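Local coordinates for protein putative NADP oxidoreductase BF3122 (Bacteroides fragilis, PDB 3D1L) that is a putative NADP-dependent oxidoreductase, probably binding the dinucleotide in its Rossmann-type N-terminal part, with an all-helical C-terminal part that packs against a second subunit, at residues B[229-242]-B[253-265]. Residues are numbered along the deposited sequence; the frame is centred on the assembly and turned at random.
Sequences PAIRYDENVIGNHL and RLYELLSRSIHER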
ATOM      1  N   PRO B 229      17.747   2.580  -4.456  1.00 56.68           N
ATOM      2  CA  PRO B 229      19.212   2.473  -4.318  1.00 57.30           C
ATOM      3  C   PRO B 229      19.778   1.044  -4.416  1.00 57.55           C
ATOM      4  O   PRO B 229      20.991   0.854  -4.394  1.00 57.43           O
ATOM      5  CB  PRO B 229      19.471   3.083  -2.943  1.00 56.83           C
ATOM      6  CG  PRO B 229      18.195   2.740  -2.160  1.00 56.89           C
ATOM      7  CD  PRO B 229      17.082   2.837  -3.160  1.00 56.59           C
ATOM      8  N   ALA B 230      18.905   0.059  -4.549  1.00 58.23           N
ATOM      9  CA  ALA B 230      19.325  -1.347  -4.568  1.00 59.12           C
ATOM     10  C   ALA B 230      19.805  -1.810  -5.948  1.00 59.42           C
ATOM     11  O   ALA B 230      20.622  -2.725  -6.063  1.00 59.37           O
ATOM     12  CB  ALA B 230      18.193  -2.248  -4.046  1.00 58.46           C
ATOM     13  N   ILE B 231      19.283  -1.162  -6.982  1.00 60.49           N
ATOM     14  CA  ILE B 231      19.613  -1.461  -8.367  1.00 61.48           C
ATOM     15  C   ILE B 231      21.118  -1.414  -8.594  1.00 62.70           C
ATOM     16  O   ILE B 231      21.706  -2.354  -9.156  1.00 62.43           O
ATOM     17  CB  ILE B 231      18.872  -0.488  -9.314  1.00 61.48           C
ATOM     18  CG1 ILE B 231      17.401  -0.909  -9.415  1.00 60.95           C
ATOM     19  CG2 ILE B 231      19.517  -0.451 -10.710  1.00 60.87           C
ATOM     20  CD1 ILE B 231      16.446   0.238  -9.594  1.00 60.47           C
ATOM     21  N   ARG B 232      21.730  -0.321  -8.136  1.00 63.99           N
ATOM     22  CA  ARG B 232      23.163  -0.107  -8.252  1.00 65.06           C
ATOM     23  C   ARG B 232      23.901  -0.722  -7.070  1.00 65.76           C
ATOM     24  O   ARG B 232      25.111  -0.914  -7.111  1.00 65.78           O
ATOM     25  CB  ARG B 232      23.441   1.396  -8.304  1.00 65.34           C
ATOM     26  CG  ARG B 232      22.733   2.128  -9.445  1.00 66.20           C
ATOM     27  CD  ARG B 232      23.473   1.961 -10.765  1.00 66.26           C
ATOM     28  NE  ARG B 232      24.776   2.611 -10.722  1.00 66.47           N
ATOM     29  CZ  ARG B 232      25.866   2.151 -11.329  1.00 66.61           C
ATOM     30  NH1 ARG B 232      25.820   1.020 -12.025  1.00 66.31           N
ATOM     31  NH2 ARG B 232      27.004   2.823 -11.229  1.00 66.50           N
ATOM     32  N   TYR B 233      23.146  -1.053  -6.029  1.00 66.94           N
ATOM     33  CA  TYR B 233      23.676  -1.344  -4.687  1.00 67.86           C
ATOM     34  C   TYR B 233      24.498  -0.170  -4.118  1.00 67.79           C
ATOM     35  O   TYR B 233      25.667  -0.317  -3.719  1.00 67.58           O
ATOM     36  CB  TYR B 233      24.387  -2.715  -4.574  1.00 68.43           C
ATOM     37  CG  TYR B 233      24.073  -3.371  -3.237  1.00 69.38           C
ATOM     38  CD1 TYR B 233      22.828  -3.978  -3.016  1.00 69.39           C
ATOM     39  CD2 TYR B 233      24.995  -3.334  -2.175  1.00 70.33           C
ATOM     40  CE1 TYR B 233      22.514  -4.557  -1.787  1.00 70.10           C
ATOM     41  CE2 TYR B 233      24.694  -3.914  -0.932  1.00 70.28           C
ATOM     42  CZ  TYR B 233      23.449  -4.523  -0.747  1.00 70.64           C
ATOM     43  OH  TYR B 233      23.131  -5.097   0.470  1.00 70.46           O
ATOM     44  N   ASP B 234      23.834   0.991  -4.110  1.00 67.75           N
ATOM     45  CA  ASP B 234      24.287   2.233  -3.485  1.00 67.62           C
ATOM     46  C   ASP B 234      24.613   1.962  -2.015  1.00 67.38           C
ATOM     47  O   ASP B 234      23.735   2.038  -1.150  1.00 67.37           O
ATOM     48  CB  ASP B 234      23.157   3.263  -3.606  1.00 67.45           C
ATOM     49  CG  ASP B 234      23.627   4.709  -3.441  1.00 68.36           C
ATOM     50  OD1 ASP B 234      24.678   4.982  -2.808  1.00 66.15           O
ATOM     51  OD2 ASP B 234      22.896   5.588  -3.952  1.00 69.84           O
ATOM     52  N   GLU B 235      25.873   1.628  -1.752  1.00 66.88           N
ATOM     53  CA  GLU B 235      26.296   1.118  -0.443  1.00 66.94           C
ATOM     54  C   GLU B 235      26.320   2.164   0.677  1.00 66.56           C
ATOM     55  O   GLU B 235      26.276   1.816   1.865  1.00 66.61           O
ATOM     56  CB  GLU B 235      27.654   0.409  -0.558  1.00 67.25           C
ATOM     57  CG  GLU B 235      27.512  -1.078  -0.915  1.00 68.25           C
ATOM     58  CD  GLU B 235      28.616  -1.593  -1.840  1.00 69.15           C
ATOM     59  OE1 GLU B 235      29.788  -1.208  -1.649  1.00 68.38           O
ATOM     60  OE2 GLU B 235      28.303  -2.392  -2.759  1.00 70.27           O
ATOM     61  N   ASN B 236      26.397   3.437   0.296  1.00 65.70           N
ATOM     62  CA  ASN B 236      26.190   4.533   1.232  1.00 65.01           C
ATOM     63  C   ASN B 236      24.748   4.487   1.785  1.00 64.20           C
ATOM     64  O   ASN B 236      24.516   4.220   2.995  1.00 64.27           O
ATOM     65  CB  ASN B 236      26.453   5.864   0.528  1.00 65.39           C
ATOM     66  CG  ASN B 236      26.312   7.049   1.453  1.00 66.74           C
ATOM     67  OD1 ASN B 236      27.383   7.387   2.285  1.00 66.79           O
ATOM     68  ND2 ASN B 236      25.110   7.749   1.319  1.00 67.61           N
ATOM     69  N   VAL B 237      23.771   4.708   0.899  1.00 62.56           N
ATOM     70  CA  VAL B 237      22.404   4.785   1.374  1.00 61.51           C
ATOM     71  C   VAL B 237      21.984   3.467   2.030  1.00 60.52           C
ATOM     72  O   VAL B 237      21.337   3.484   3.076  1.00 59.86           O
ATOM     73  CB  VAL B 237      21.419   5.260   0.288  1.00 61.60           C
ATOM     74  CG1 VAL B 237      21.865   6.595  -0.285  1.00 61.28           C
ATOM     75  CG2 VAL B 237      21.312   4.265  -0.797  1.00 62.28           C
ATOM     76  N   ILE B 238      22.424   2.343   1.459  1.00 59.61           N
ATOM     77  CA  ILE B 238      22.103   1.012   1.998  1.00 59.26           C
ATOM     78  C   ILE B 238      22.749   0.794   3.375  1.00 59.21           C
ATOM     79  O   ILE B 238      22.118   0.272   4.286  1.00 59.17           O
ATOM     80  CB  ILE B 238      22.398  -0.136   0.974  1.00 58.88           C
ATOM     81  CG1 ILE B 238      21.403  -0.050  -0.183  1.00 57.94           C
ATOM     82  CG2 ILE B 238      22.292  -1.496   1.636  1.00 58.46           C
ATOM     83  CD1 ILE B 238      21.748  -0.867  -1.385  1.00 55.98           C
ATOM     84  N   GLY B 239      23.992   1.223   3.518  1.00 59.44           N
ATOM     85  CA  GLY B 239      24.669   1.206   4.806  1.00 59.72           C
ATOM     86  C   GLY B 239      23.928   2.044   5.832  1.00 59.60           C
ATOM     87  O   GLY B 239      23.598   1.552   6.918  1.00 59.40           O
ATOM     88  N   ASN B 240      23.674   3.317   5.478  1.00 59.52           N
ATOM     89  CA  ASN B 240      22.865   4.219   6.306  1.00 59.22           C
ATOM     90  C   ASN B 240      21.521   3.594   6.712  1.00 58.55           C
ATOM     91  O   ASN B 240      21.130   3.637   7.877  1.00 58.58           O
ATOM     92  CB  ASN B 240      22.661   5.556   5.586  1.00 59.00           C
ATOM     93  CG  ASN B 240      23.959   6.383   5.497  1.00 61.65           C
ATOM     94  OD1 ASN B 240      24.933   6.135   6.225  1.00 61.75           O
ATOM     95  ND2 ASN B 240      23.970   7.380   4.605  1.00 62.10           N
ATOM     96  N   HIS B 241      20.831   2.984   5.756  1.00 58.09           N
ATOM     97  CA  HIS B 241      19.553   2.348   6.048  1.00 57.94           C
ATOM     98  C   HIS B 241      19.657   1.141   6.987  1.00 58.34           C
ATOM     99  O   HIS B 241      18.839   0.971   7.881  1.00 58.58           O
ATOM    100  CB  HIS B 241      18.808   2.012   4.758  1.00 57.27           C
ATOM    101  CG  HIS B 241      18.218   3.217   4.089  1.00 57.08           C
ATOM    102  ND1 HIS B 241      17.652   3.179   2.832  1.00 55.51           N
ATOM    103  CD2 HIS B 241      18.127   4.507   4.504  1.00 56.36           C
ATOM    104  CE1 HIS B 241      17.229   4.387   2.505  1.00 56.98           C
ATOM    105  NE2 HIS B 241      17.505   5.212   3.504  1.00 55.83           N
ATOM    106  N   LEU B 242      20.679   0.321   6.805  1.00 58.79           N
ATOM    107  CA  LEU B 242      20.894  -0.808   7.696  1.00 59.33           C
ATOM    108  C   LEU B 242      21.227  -0.308   9.104  1.00 59.94           C
ATOM    109  O   LEU B 242      20.752  -0.862  10.105  1.00 60.00           O
ATOM    110  CB  LEU B 242      21.988  -1.728   7.137  1.00 59.24           C
ATOM    111  CG  LEU B 242      21.610  -2.442   5.822  1.00 59.36           C
ATOM    112  CD1 LEU B 242      22.845  -3.065   5.147  1.00 60.50           C
ATOM    113  CD2 LEU B 242      20.521  -3.481   6.038  1.00 58.88           C
ATOM    114  N   ARG B 253      17.738  -7.508   8.494  1.00 56.02           N
ATOM    115  CA  ARG B 253      18.067  -8.595   7.565  1.00 56.46           C
ATOM    116  C   ARG B 253      17.137  -8.631   6.329  1.00 55.98           C
ATOM    117  O   ARG B 253      17.602  -8.908   5.215  1.00 55.95           O
ATOM    118  CB  ARG B 253      18.121  -9.960   8.292  1.00 56.33           C
ATOM    119  CG  ARG B 253      18.730 -11.131   7.470  1.00 56.98           C
ATOM    120  CD  ARG B 253      18.516 -12.497   8.148  1.00 57.18           C
ATOM    121  NE  ARG B 253      18.674 -13.633   7.219  1.00 59.94           N
ATOM    122  CZ  ARG B 253      18.802 -14.915   7.577  1.00 58.46           C
ATOM    123  NH1 ARG B 253      18.806 -15.251   8.863  1.00 59.04           N
ATOM    124  NH2 ARG B 253      18.931 -15.867   6.651  1.00 56.38           N
ATOM    125  N   LEU B 254      15.844  -8.349   6.523  1.00 55.62           N
ATOM    126  CA  LEU B 254      14.888  -8.286   5.408  1.00 55.07           C
ATOM    127  C   LEU B 254      15.303  -7.217   4.395  1.00 55.24           C
ATOM    128  O   LEU B 254      15.332  -7.465   3.174  1.00 55.16           O
ATOM    129  CB  LEU B 254      13.457  -7.998   5.893  1.00 54.29           C
ATOM    130  CG  LEU B 254      12.665  -9.183   6.427  1.00 54.76           C
ATOM    131  CD1 LEU B 254      11.311  -8.721   6.923  1.00 54.25           C
ATOM    132  CD2 LEU B 254      12.543 -10.312   5.354  1.00 50.14           C
ATOM    133  N   TYR B 255      15.617  -6.025   4.910  1.00 54.69           N
ATOM    134  CA  TYR B 255      16.060  -4.923   4.061  1.00 54.79           C
ATOM    135  C   TYR B 255      17.261  -5.372   3.207  1.00 55.22           C
ATOM    136  O   TYR B 255      17.311  -5.120   2.000  1.00 55.55           O
ATOM    137  CB  TYR B 255      16.415  -3.685   4.906  1.00 54.20           C
ATOM    138  CG  TYR B 255      16.836  -2.484   4.078  1.00 54.05           C
ATOM    139  CD1 TYR B 255      15.944  -1.435   3.837  1.00 54.30           C
ATOM    140  CD2 TYR B 255      18.125  -2.401   3.526  1.00 53.48           C
ATOM    141  CE1 TYR B 255      16.318  -0.327   3.066  1.00 54.08           C
ATOM    142  CE2 TYR B 255      18.509  -1.295   2.752  1.00 53.73           C
ATOM    143  CZ  TYR B 255      17.598  -0.271   2.523  1.00 53.37           C
ATOM    144  OH  TYR B 255      17.959   0.813   1.763  1.00 53.46           O
ATOM    145  N   GLU B 256      18.216  -6.046   3.842  1.00 55.29           N
ATOM    146  CA  GLU B 256      19.453  -6.437   3.179  1.00 55.68           C
ATOM    147  C   GLU B 256      19.221  -7.455   2.065  1.00 55.17           C
ATOM    148  O   GLU B 256      19.735  -7.297   0.959  1.00 55.43           O
ATOM    149  CB  GLU B 256      20.455  -6.955   4.211  1.00 55.57           C
ATOM    150  CG  GLU B 256      21.551  -7.818   3.629  1.00 58.46           C
ATOM    151  CD  GLU B 256      22.714  -7.970   4.563  1.00 60.58           C
ATOM    152  OE1 GLU B 256      22.550  -7.732   5.782  1.00 61.78           O
ATOM    153  OE2 GLU B 256      23.800  -8.319   4.067  1.00 63.05           O
ATOM    154  N   LEU B 257      18.428  -8.482   2.361  1.00 55.01           N
ATOM    155  CA  LEU B 257      18.116  -9.542   1.400  1.00 54.20           C
ATOM    156  C   LEU B 257      17.179  -9.074   0.272  1.00 53.80           C
ATOM    157  O   LEU B 257      17.344  -9.457  -0.878  1.00 53.12           O
ATOM    158  CB  LEU B 257      17.535 -10.750   2.134  1.00 54.37           C
ATOM    159  CG  LEU B 257      18.447 -11.490   3.122  1.00 54.47           C
ATOM    160  CD1 LEU B 257      17.609 -12.504   3.869  1.00 54.67           C
ATOM    161  CD2 LEU B 257      19.642 -12.173   2.449  1.00 51.29           C
ATOM    162  N   LEU B 258      16.215  -8.224   0.599  1.00 53.39           N
ATOM    163  CA  LEU B 258      15.374  -7.598  -0.431  1.00 53.06           C
ATOM    164  C   LEU B 258      16.213  -6.722  -1.375  1.00 52.57           C
ATOM    165  O   LEU B 258      16.027  -6.747  -2.595  1.00 52.43           O
ATOM    166  CB  LEU B 258      14.213  -6.801   0.203  1.00 52.52           C
ATOM    167  CG  LEU B 258      13.111  -7.658   0.854  1.00 52.29           C
ATOM    168  CD1 LEU B 258      12.255  -6.889   1.898  1.00 54.49           C
ATOM    169  CD2 LEU B 258      12.189  -8.316  -0.183  1.00 52.47           C
ATOM    170  N   SER B 259      17.149  -5.965  -0.809  1.00 52.55           N
ATOM    171  CA  SER B 259      18.047  -5.129  -1.606  1.00 52.58           C
ATOM    172  C   SER B 259      18.923  -6.039  -2.465  1.00 52.92           C
ATOM    173  O   SER B 259      19.026  -5.847  -3.674  1.00 52.81           O
ATOM    174  CB  SER B 259      18.906  -4.236  -0.703  1.00 52.75           C
ATOM    175  OG  SER B 259      18.109  -3.253  -0.064  1.00 52.62           O
ATOM    176  N   ARG B 260      19.528  -7.045  -1.832  1.00 53.12           N
ATOM    177  CA  ARG B 260      20.345  -8.038  -2.518  1.00 53.95           C
ATOM    178  C   ARG B 260      19.547  -8.600  -3.684  1.00 53.63           C
ATOM    179  O   ARG B 260      20.076  -8.761  -4.782  1.00 53.32           O
ATOM    180  CB  ARG B 260      20.710  -9.162  -1.547  1.00 53.68           C
ATOM    181  CG  ARG B 260      21.834 -10.080  -1.998  1.00 56.33           C
ATOM    182  CD  ARG B 260      22.191 -11.139  -0.934  1.00 55.92           C
ATOM    183  NE  ARG B 260      22.705 -10.546   0.307  1.00 58.75           N
ATOM    184  CZ  ARG B 260      23.202 -11.248   1.330  1.00 59.76           C
ATOM    185  NH1 ARG B 260      23.256 -12.583   1.272  1.00 59.57           N
ATOM    186  NH2 ARG B 260      23.647 -10.615   2.416  1.00 57.85           N
ATOM    187  N   SER B 261      18.254  -8.847  -3.432  1.00 53.47           N
ATOM    188  CA  SER B 261      17.370  -9.525  -4.357  1.00 52.86           C
ATOM    189  C   SER B 261      17.058  -8.652  -5.563  1.00 53.11           C
ATOM    190  O   SER B 261      17.065  -9.139  -6.698  1.00 52.94           O
ATOM    191  CB  SER B 261      16.072  -9.933  -3.647  1.00 53.07           C
ATOM    192  OG  SER B 261      15.283 -10.752  -4.484  1.00 51.90           O
ATOM    193  N   ILE B 262      16.767  -7.371  -5.316  1.00 53.44           N
ATOM    194  CA  ILE B 262      16.573  -6.405  -6.401  1.00 52.89           C
ATOM    195  C   ILE B 262      17.852  -6.371  -7.256  1.00 53.37           C
ATOM    196  O   ILE B 262      17.786  -6.505  -8.478  1.00 53.49           O
ATOM    197  CB  ILE B 262      16.210  -5.001  -5.863  1.00 52.80           C
ATOM    198  CG1 ILE B 262      14.772  -4.961  -5.302  1.00 51.47           C
ATOM    199  CG2 ILE B 262      16.436  -3.909  -6.940  1.00 52.55           C
ATOM    200  CD1 ILE B 262      14.570  -3.894  -4.236  1.00 48.66           C
ATOM    201  N   HIS B 263      19.006  -6.226  -6.599  1.00 53.55           N
ATOM    202  CA  HIS B 263      20.309  -6.156  -7.270  1.00 53.50           C
ATOM    203  C   HIS B 263      20.592  -7.318  -8.232  1.00 53.98           C
ATOM    204  O   HIS B 263      21.083  -7.085  -9.339  1.00 53.59           O
ATOM    205  CB  HIS B 263      21.440  -6.001  -6.247  1.00 53.33           C
ATOM    206  CG  HIS B 263      22.770  -5.675  -6.860  1.00 54.13           C
ATOM    207  ND1 HIS B 263      22.968  -4.577  -7.671  1.00 54.55           N
ATOM    208  CD2 HIS B 263      23.966  -6.307  -6.785  1.00 53.69           C
ATOM    209  CE1 HIS B 263      24.228  -4.548  -8.072  1.00 55.29           C
ATOM    210  NE2 HIS B 263      24.854  -5.587  -7.550  1.00 55.14           N
ATOM    211  N   GLU B 264      20.270  -8.552  -7.827  1.00 54.55           N
ATOM    212  CA  GLU B 264      20.471  -9.721  -8.713  1.00 55.72           C
ATOM    213  C   GLU B 264      19.615  -9.668  -9.988  1.00 55.40           C
ATOM    214  O   GLU B 264      19.997 -10.225 -10.998  1.00 55.46           O
ATOM    215  CB  GLU B 264      20.240 -11.084  -8.015  1.00 55.93           C
ATOM    216  CG  GLU B 264      20.869 -11.320  -6.630  1.00 57.92           C
ATOM    217  CD  GLU B 264      22.294 -10.812  -6.482  1.00 61.50           C
ATOM    218  OE1 GLU B 264      23.232 -11.486  -6.973  1.00 62.42           O
ATOM    219  OE2 GLU B 264      22.481  -9.746  -5.835  1.00 63.25           O
ATOM    220  N   ARG B 265      18.474  -8.990  -9.935  1.00 55.71           N
ATOM    221  CA  ARG B 265      17.503  -9.011 -11.036  1.00 55.68           C
ATOM    222  C   ARG B 265      17.433  -7.711 -11.829  1.00 56.18           C
ATOM    223  O   ARG B 265      18.343  -7.396 -12.605  1.00 56.31           O
ATOM    224  CB  ARG B 265      16.128  -9.372 -10.498  1.00 55.91           C
ATOM    225  CG  ARG B 265      16.091 -10.758  -9.903  1.00 55.21           C
ATOM    226  CD  ARG B 265      15.013 -10.888  -8.897  1.00 54.25           C
ATOM    227  NE  ARG B 265      14.705 -12.290  -8.639  1.00 55.47           N
ATOM    228  CZ  ARG B 265      15.294 -13.024  -7.701  1.00 56.90           C
ATOM    229  NH1 ARG B 265      16.239 -12.485  -6.947  1.00 58.11           N
ATOM    230  NH2 ARG B 265      14.959 -14.301  -7.529  1.00 56.72           N
TER
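Tyr255 and His241 join two near-antiparallel helices, 235-242 and 253-264, in a helical hairpin of the C-terminal helical region, and the loop 229-234 ahead of the first helix packs on the C-terminal half of helix 253-264. It is a worked example of a hairpin whose preceding loop extends the helix-helix interface. The axes approach to 10.3 Å, at 157°. Tyr255, with CG anti to the backbone N (chi1 -178°), reaches across so that its OH meets His241 ND1 at 2.6 Å near the plane of the imidazole; either atom could be the donor. Leu242 CD2 lies 3.6 Å from Tyr255 CD2, while Ile238 CG2 sits at the edge of the same phenol. Further along, Ala230 brings its CB within 3.8 Å of Ile262 CG2 and also packs on Ser259. His263 pins the loop: its ND1 donates to Ile231 O at 3.0 Å, the donor standing above the carbonyl plane, and Tyr233 CB lies 3.9 Å from the His263 ring centroid in a CH-pi contact. The Tyr233 ring has Ile238 CD1 over one face and Arg260 N at its edge. Pro229 lies about 5 Å from a bound 2-mercapto-propion aldehyde. Gln226, just after helix 222-225, touches Ile231 and Ile262; on helix 168-198 of the second subunit, Met188 packs on Leu258, His187 hydrogen-bonds Ser261, and Phe184 meets Tyr255 edge-to-face.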